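PDB 3HN0: nitrate transport protein from Parabacteroides distasonis, which probably serves as the substrate-binding component of an ABC transporter, perhaps for nitrate or a related small solute. Local coordinates for residues A[108-111]-A[112-115]; A[198-201]-A[202-206]; A[258-261]-A[262-266]. All blocks are in the same frame, centred on the assembly; numbering follows the deposited sequence. Where two conformers were deposited one is given.

Contact 1. Residues A[108-111]-A[112-115]; sequences PDIL and TRYY
P108 opens the contact by giving its carbonyl oxygen to T112 twice. The T112 OG1 hydroxyl donates to P108 O at 2.7 Å, and T112 N reaches the same oxygen from the opposite face of its plane, so two bonds from one residue grip it. The hydroxyl can fold back because T112 OG1 is anti to its own carbonyl carbon (chi1 -62°), which aims it down the helix at the preceding turn.

D109 follows, one turn below R113, and its carbonyl oxygen accepts from R113 N at 2.9 Å. Its carboxylate and the guanidinium form a salt bridge whose planes lie 50° apart: R113 NE donates to D109 OD1 at 3.3 Å, nearly straight at the hydrogen yet arriving from above the carboxylate plane, while the bond from R113 NH2 to D109 OD2 is weak. The arginine offers its edge, and a bend at chi3 turns it back toward the acid. The carboxylate also has partners outside: Y127 OH, its strongest, at OD1, and the backbone N of G105 at OD2.

I110 CA lies over one face of the R113 guanidinium, and I110 CG1 is 3.9 Å from R113 NH2; the I110 carbonyl takes Y114 N at 2.8 Å. L111 passes its carbonyl to Y115 N and turns its side chain to F181 and Q183.

Backbone bonds and an Asp-Arg salt bridge, both i to i+4, are characteristic of an alpha-helix, here the first turns of helix 107-119, which links parallel strands 99-100 and 125-126 in a beta-alpha-beta unit.

Contact 2. Residues A[198-201]-A[202-206]; sequences AFED and ALRAS
A salt bridge between D201 and R204 on the outer face of an alpha-helix, one turn of backbone bonds beneath it, makes up this local contact within helix 196-212, which packs against the large mixed sheet. R204 NH1 lies 3.1 Å from D201 OD1, with that oxygen at the edge of the guanidinium and in its plane; the carboxylate itself is turned by 52°. The arginine runs extended from CG to NE and starts anti to its carbonyl carbon (chi1 -73°), which carries it back along the helix over the preceding turn.

On the way it passes E200. R204 CG rests 3.4 Å from E200 O, which lies over one face of the guanidinium, and R204 NH1 comes to 3.9 Å from E200 CB. The E200 carboxylate stays apart, with OE1 4.2 Å from R204 NH2, an attraction longer than a salt bridge; its OE2 is hydrogen-bonded to Y244 OH of strand 242-246. R204 NE is hydrogen-bonded to a diethylene glycol molecule, probably from the crystallisation liquor.

Below the charges the backbone is regular: A202 N bonds to A198 O, L203 N to F199 O at 2.9 Å, R204 N to E200 O with a nearly straight N-H (167°), and A205 N to D201 O at a longer 3.3 Å. L203 packs on Y244 and W23, while E200 touches A78 of strand 76-82.

This is the make-up of an amphipathic helix laid on a beta-sheet, with an i to i+3 salt bridge along its solvent side.

Contact 3. Residues A[258-261]-A[262-266]; sequences LRLI and EQYEP
I261 O takes two backbone donors near the C-terminal end of helix 251-264. E265 N comes nearly along the carbonyl axis at 2.8 Å, the usual i to i+4 bond, whereas Y264 N, at 3.0 Å, sits well above the carbonyl plane in an i to i+3 bond. One oxygen thus serves two successive N-H groups as the last turn tightens.

Just before this, E262 N donates to L258 O, and Q263 N to R259 O at 3.1 Å, with a weak second bond from Q263 N to L260 O. R259 O is satisfied a second time by a water that donates to it at 2.7 Å and also gives a weak bond to E262 OE1. The extended E262 side chain, CG anti to the backbone N (chi1 -175°), places its carboxylate beside that water.

Bonds shifting from i+4 toward i+3 mark the C-terminal end of an alpha-helix, and here the chain leaves through E265, whose backbone is extended (phi -151°), into P266, whose ring nitrogen has no hydrogen to donate. L260 O meets the edge of the Y264 ring, in the ring plane, 3.3 Å from CD1. In the conformer modelled, L260 CD2 adds an apolar touch 4.1 Å from Y264 CE1, and the two side chains lie at a slant. The ring also packs on I110 and R113 of helix 107-119, while I261 reaches I63 of helix 62-70. Beyond the turn, E265 OE2 makes a long, weak ion pair with R113 NH2.

Contacts 1 and 3 are neighbours, their centres about 11 Å apart, and they join two helices: Y264 OH lies against Y114 CA, and I110 CG2 meets I261 CD1. Contact 2 stands alone, centred some 30 Å from both and opposite contact 1 across the chain's centre. Each is partly buried, but the mix differs. Contact 1 has no fully exposed residue, and its acid is tied into the surrounding fold; contact 2 leaves its D201–R204 pair exposed above a buried face on the sheet. Contact 3, at a helix end, has no salt bridge of its own and is held mainly by backbone bonds, with I261 O shared by two N-H groups and a water at R259 O.

Contact 1. Residues A[108-111]-A[112-115]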
# COMPACT_ATOMS: atom_id res chain seq x y z
N PRO A 108 -3.96 16.87 -5.80
CA PRO A 108 -4.53 16.92 -4.44
C PRO A 108 -6.05 17.05 -4.40
O PRO A 108 -6.72 16.43 -3.57
CB PRO A 108 -3.87 18.14 -3.80
CG PRO A 108 -3.29 18.94 -4.91
CD PRO A 108 -2.93 17.90 -5.99
N ASP A 109 -6.62 17.84 -5.29
CA ASP A 109 -8.06 18.00 -5.39
C ASP A 109 -8.78 16.68 -5.78
O ASP A 109 -9.70 16.20 -5.10
CB ASP A 109 -8.32 19.08 -6.45
CG ASP A 109 -9.78 19.39 -6.64
OD1 ASP A 109 -10.59 19.01 -5.76
OD2 ASP A 109 -10.12 20.04 -7.67
N ILE A 110 -8.32 16.08 -6.87
CA ILE A 110 -8.91 14.83 -7.36
C ILE A 110 -8.86 13.71 -6.32
O ILE A 110 -9.86 13.03 -6.08
CB ILE A 110 -8.30 14.39 -8.69
CG1 ILE A 110 -8.62 15.40 -9.79
CG2 ILE A 110 -8.85 12.97 -9.06
CD1 ILE A 110 -7.58 15.50 -10.92
N LEU A 111 -7.70 13.55 -5.67
CA LEU A 111 -7.54 12.52 -4.65
C LEU A 111 -8.40 12.77 -3.42
O LEU A 111 -8.85 11.82 -2.76
CB LEU A 111 -6.07 12.33 -4.27
CG LEU A 111 -5.22 11.70 -5.42
CD1 LEU A 111 -3.81 11.35 -4.92
CD2 LEU A 111 -5.89 10.49 -6.05
N THR A 112 -8.62 14.03 -3.08
CA THR A 112 -9.49 14.35 -1.96
C THR A 112 -10.92 13.97 -2.35
O THR A 112 -11.61 13.33 -1.58
CB THR A 112 -9.39 15.86 -1.60
OG1 THR A 112 -8.03 16.14 -1.21
CG2 THR A 112 -10.31 16.23 -0.46
N ARG A 113 -11.32 14.32 -3.56
CA ARG A 113 -12.67 13.95 -4.01
C ARG A 113 -12.83 12.43 -4.03
O ARG A 113 -13.85 11.90 -3.61
CB ARG A 113 -12.96 14.57 -5.37
CG ARG A 113 -13.26 16.08 -5.28
CD ARG A 113 -13.78 16.59 -6.60
NE ARG A 113 -12.72 17.16 -7.42
CZ ARG A 113 -12.67 17.13 -8.75
NH1 ARG A 113 -13.60 16.49 -9.45
NH2 ARG A 113 -11.66 17.73 -9.37
N TYR A 114 -11.78 11.71 -4.45
CA TYR A 114 -11.84 10.26 -4.47
C TYR A 114 -12.03 9.67 -3.07
O TYR A 114 -12.84 8.73 -2.85
CB TYR A 114 -10.57 9.71 -5.13
CG TYR A 114 -10.45 8.22 -4.98
CD1 TYR A 114 -11.27 7.37 -5.71
CD2 TYR A 114 -9.50 7.63 -4.10
CE1 TYR A 114 -11.19 6.01 -5.58
CE2 TYR A 114 -9.43 6.24 -3.96
CZ TYR A 114 -10.28 5.44 -4.72
OH TYR A 114 -10.24 4.06 -4.62
N TYR A 115 -11.22 10.18 -2.14
CA TYR A 115 -11.27 9.73 -0.75
C TYR A 115 -12.66 9.98 -0.14
O TYR A 115 -13.21 9.11 0.48
CB TYR A 115 -10.19 10.46 0.09
CG TYR A 115 -10.30 10.14 1.55
CD1 TYR A 115 -9.76 8.98 2.06
CD2 TYR A 115 -10.98 10.99 2.42
CE1 TYR A 115 -9.89 8.66 3.41
CE2 TYR A 115 -11.10 10.66 3.78
CZ TYR A 115 -10.54 9.50 4.24
OH TYR A 115 -10.65 9.14 5.56

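Contact 2. Residues A[198-201]-A[202-206]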
# COMPACT_ATOMS: atom_id res chain seq x y z
N ALA A 198 22.39 3.64 -13.15
CA ALA A 198 23.32 4.34 -12.22
C ALA A 198 22.59 5.40 -11.33
O ALA A 198 22.82 5.50 -10.14
CB ALA A 198 24.46 4.99 -13.01
N PHE A 199 21.75 6.20 -11.96
CA PHE A 199 21.05 7.23 -11.22
C PHE A 199 19.99 6.65 -10.28
O PHE A 199 19.83 7.14 -9.18
CB PHE A 199 20.65 8.48 -12.07
CG PHE A 199 19.34 8.42 -12.86
CD1 PHE A 199 18.10 8.30 -12.23
CD2 PHE A 199 19.35 8.64 -14.25
CE1 PHE A 199 16.91 8.35 -12.98
CE2 PHE A 199 18.18 8.65 -14.98
CZ PHE A 199 16.95 8.51 -14.34
N GLU A 200 19.33 5.58 -10.70
CA GLU A 200 18.38 4.87 -9.79
C GLU A 200 19.14 4.29 -8.62
O GLU A 200 18.67 4.37 -7.51
CB GLU A 200 17.58 3.79 -10.50
CG GLU A 200 16.62 4.32 -11.53
CD GLU A 200 15.79 3.23 -12.18
OE1 GLU A 200 16.37 2.19 -12.58
OE2 GLU A 200 14.55 3.41 -12.29
N ASP A 201 20.26 3.63 -8.84
CA ASP A 201 21.06 3.13 -7.74
C ASP A 201 21.38 4.25 -6.75
O ASP A 201 21.26 4.07 -5.54
CB ASP A 201 22.36 2.48 -8.20
CG ASP A 201 22.19 1.20 -9.02
OD1 ASP A 201 21.10 0.62 -9.05
OD2 ASP A 201 23.21 0.80 -9.64
N ALA A 202 21.81 5.41 -7.26
CA ALA A 202 22.20 6.49 -6.34
C ALA A 202 20.98 7.06 -5.64
O ALA A 202 21.06 7.48 -4.49
CB ALA A 202 22.95 7.58 -7.10
N LEU A 203 19.83 7.08 -6.33
CA LEU A 203 18.62 7.61 -5.73
C LEU A 203 18.12 6.70 -4.63
O LEU A 203 17.63 7.16 -3.62
CB LEU A 203 17.54 7.83 -6.79
CG LEU A 203 16.27 8.49 -6.29
CD1 LEU A 203 16.55 9.73 -5.48
CD2 LEU A 203 15.37 8.82 -7.54
N ARG A 204 18.23 5.39 -4.83
CA ARG A 204 17.91 4.44 -3.76
C ARG A 204 18.74 4.73 -2.52
O ARG A 204 18.22 4.71 -1.42
CB ARG A 204 18.14 3.01 -4.20
CG ARG A 204 17.12 2.51 -5.14
CD ARG A 204 17.32 0.97 -5.49
NE ARG A 204 16.45 0.67 -6.63
CZ ARG A 204 16.81 0.64 -7.89
NH1 ARG A 204 18.08 0.63 -8.27
NH2 ARG A 204 15.88 0.49 -8.81
N ALA A 205 20.03 5.01 -2.68
CA ALA A 205 20.87 5.31 -1.56
C ALA A 205 20.45 6.59 -0.84
O ALA A 205 20.39 6.65 0.40
CB ALA A 205 22.33 5.42 -2.02
N SER A 206 20.12 7.62 -1.64
CA SER A 206 19.69 8.91 -1.08
C SER A 206 18.37 8.76 -0.33
O SER A 206 18.17 9.35 0.78
CB SER A 206 19.62 9.96 -2.18
OG SER A 206 19.33 11.25 -1.65

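Contact 3. Residues A[258-261]-A[262-266]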
# COMPACT_ATOMS: atom_id res chain seq x y z
N LEU A 258 -3.12 7.01 -12.74
CA LEU A 258 -3.47 7.80 -13.93
C LEU A 258 -4.92 7.53 -14.37
O LEU A 258 -5.64 8.46 -14.69
CB LEU A 258 -2.45 7.57 -15.08
CG LEU A 258 -1.09 8.23 -14.80
CD1 LEU A 258 -0.04 7.86 -15.87
CD2 LEU A 258 -1.17 9.76 -14.66
N ARG A 259 -5.34 6.26 -14.30
CA ARG A 259 -6.70 5.89 -14.60
C ARG A 259 -7.68 6.57 -13.68
O ARG A 259 -8.73 7.04 -14.12
CB ARG A 259 -6.86 4.38 -14.50
CG ARG A 259 -8.15 3.83 -15.04
CD ARG A 259 -8.09 2.27 -15.19
NE ARG A 259 -7.01 1.85 -16.10
CZ ARG A 259 -5.87 1.22 -15.76
NH1 ARG A 259 -5.61 0.87 -14.49
NH2 ARG A 259 -4.99 0.91 -16.70
N LEU A 260 -7.36 6.60 -12.38
CA LEU A 260 -8.20 7.28 -11.42
C LEU A 260 -8.34 8.77 -11.77
O LEU A 260 -9.44 9.31 -11.83
CB LEU A 260 -7.65 7.07 -10.00
CG LEU A 260 -8.42 7.63 -8.81
CD1 LEU A 260 -7.95 6.97 -7.49
CD2 LEU A 260 -8.25 9.14 -8.78
N ILE A 261 -7.21 9.44 -12.03
CA ILE A 261 -7.24 10.86 -12.37
C ILE A 261 -8.09 11.10 -13.63
O ILE A 261 -8.90 12.02 -13.69
CB ILE A 261 -5.82 11.41 -12.64
CG1 ILE A 261 -5.00 11.35 -11.35
CG2 ILE A 261 -5.86 12.83 -13.26
CD1 ILE A 261 -5.61 12.18 -10.22
N GLU A 262 -7.90 10.24 -14.62
CA GLU A 262 -8.59 10.35 -15.88
C GLU A 262 -10.12 10.25 -15.69
O GLU A 262 -10.90 10.85 -16.44
CB GLU A 262 -8.07 9.25 -16.80
CG GLU A 262 -8.63 9.31 -18.19
CD GLU A 262 -8.15 8.16 -19.05
OE1 GLU A 262 -7.89 7.07 -18.51
OE2 GLU A 262 -8.03 8.35 -20.26
N GLN A 263 -10.56 9.49 -14.69
CA GLN A 263 -12.00 9.35 -14.41
C GLN A 263 -12.65 10.66 -14.02
O GLN A 263 -13.87 10.85 -14.23
CB GLN A 263 -12.24 8.39 -13.27
CG GLN A 263 -12.20 6.92 -13.62
CD GLN A 263 -12.59 6.10 -12.39
OE1 GLN A 263 -11.77 5.87 -11.50
NE2 GLN A 263 -13.85 5.69 -12.33
N TYR A 264 -11.86 11.52 -13.37
CA TYR A 264 -12.33 12.81 -12.85
C TYR A 264 -12.03 13.93 -13.82
O TYR A 264 -12.87 14.81 -13.99
CB TYR A 264 -11.67 13.12 -11.49
CG TYR A 264 -12.21 12.28 -10.36
CD1 TYR A 264 -11.70 11.03 -10.10
CD2 TYR A 264 -13.24 12.76 -9.54
CE1 TYR A 264 -12.22 10.24 -9.09
CE2 TYR A 264 -13.75 11.98 -8.51
CZ TYR A 264 -13.24 10.72 -8.30
OH TYR A 264 -13.75 9.93 -7.29
N GLU A 265 -10.85 13.91 -14.45
CA GLU A 265 -10.34 15.01 -15.26
C GLU A 265 -9.41 14.50 -16.36
O GLU A 265 -8.19 14.61 -16.25
CB GLU A 265 -9.55 15.99 -14.39
CG GLU A 265 -10.35 16.77 -13.33
CD GLU A 265 -11.47 17.62 -13.91
OE1 GLU A 265 -11.45 17.93 -15.13
OE2 GLU A 265 -12.39 17.99 -13.13
N PRO A 266 -9.97 13.94 -17.43
CA PRO A 266 -9.10 13.34 -18.47
C PRO A 266 -8.08 14.31 -19.09
O PRO A 266 -7.00 13.89 -19.54
CB PRO A 266 -10.09 12.86 -19.55
CG PRO A 266 -11.43 13.40 -19.16
CD PRO A 266 -11.40 13.83 -17.75
O HOH W 1 -10.23 6.15 -16.21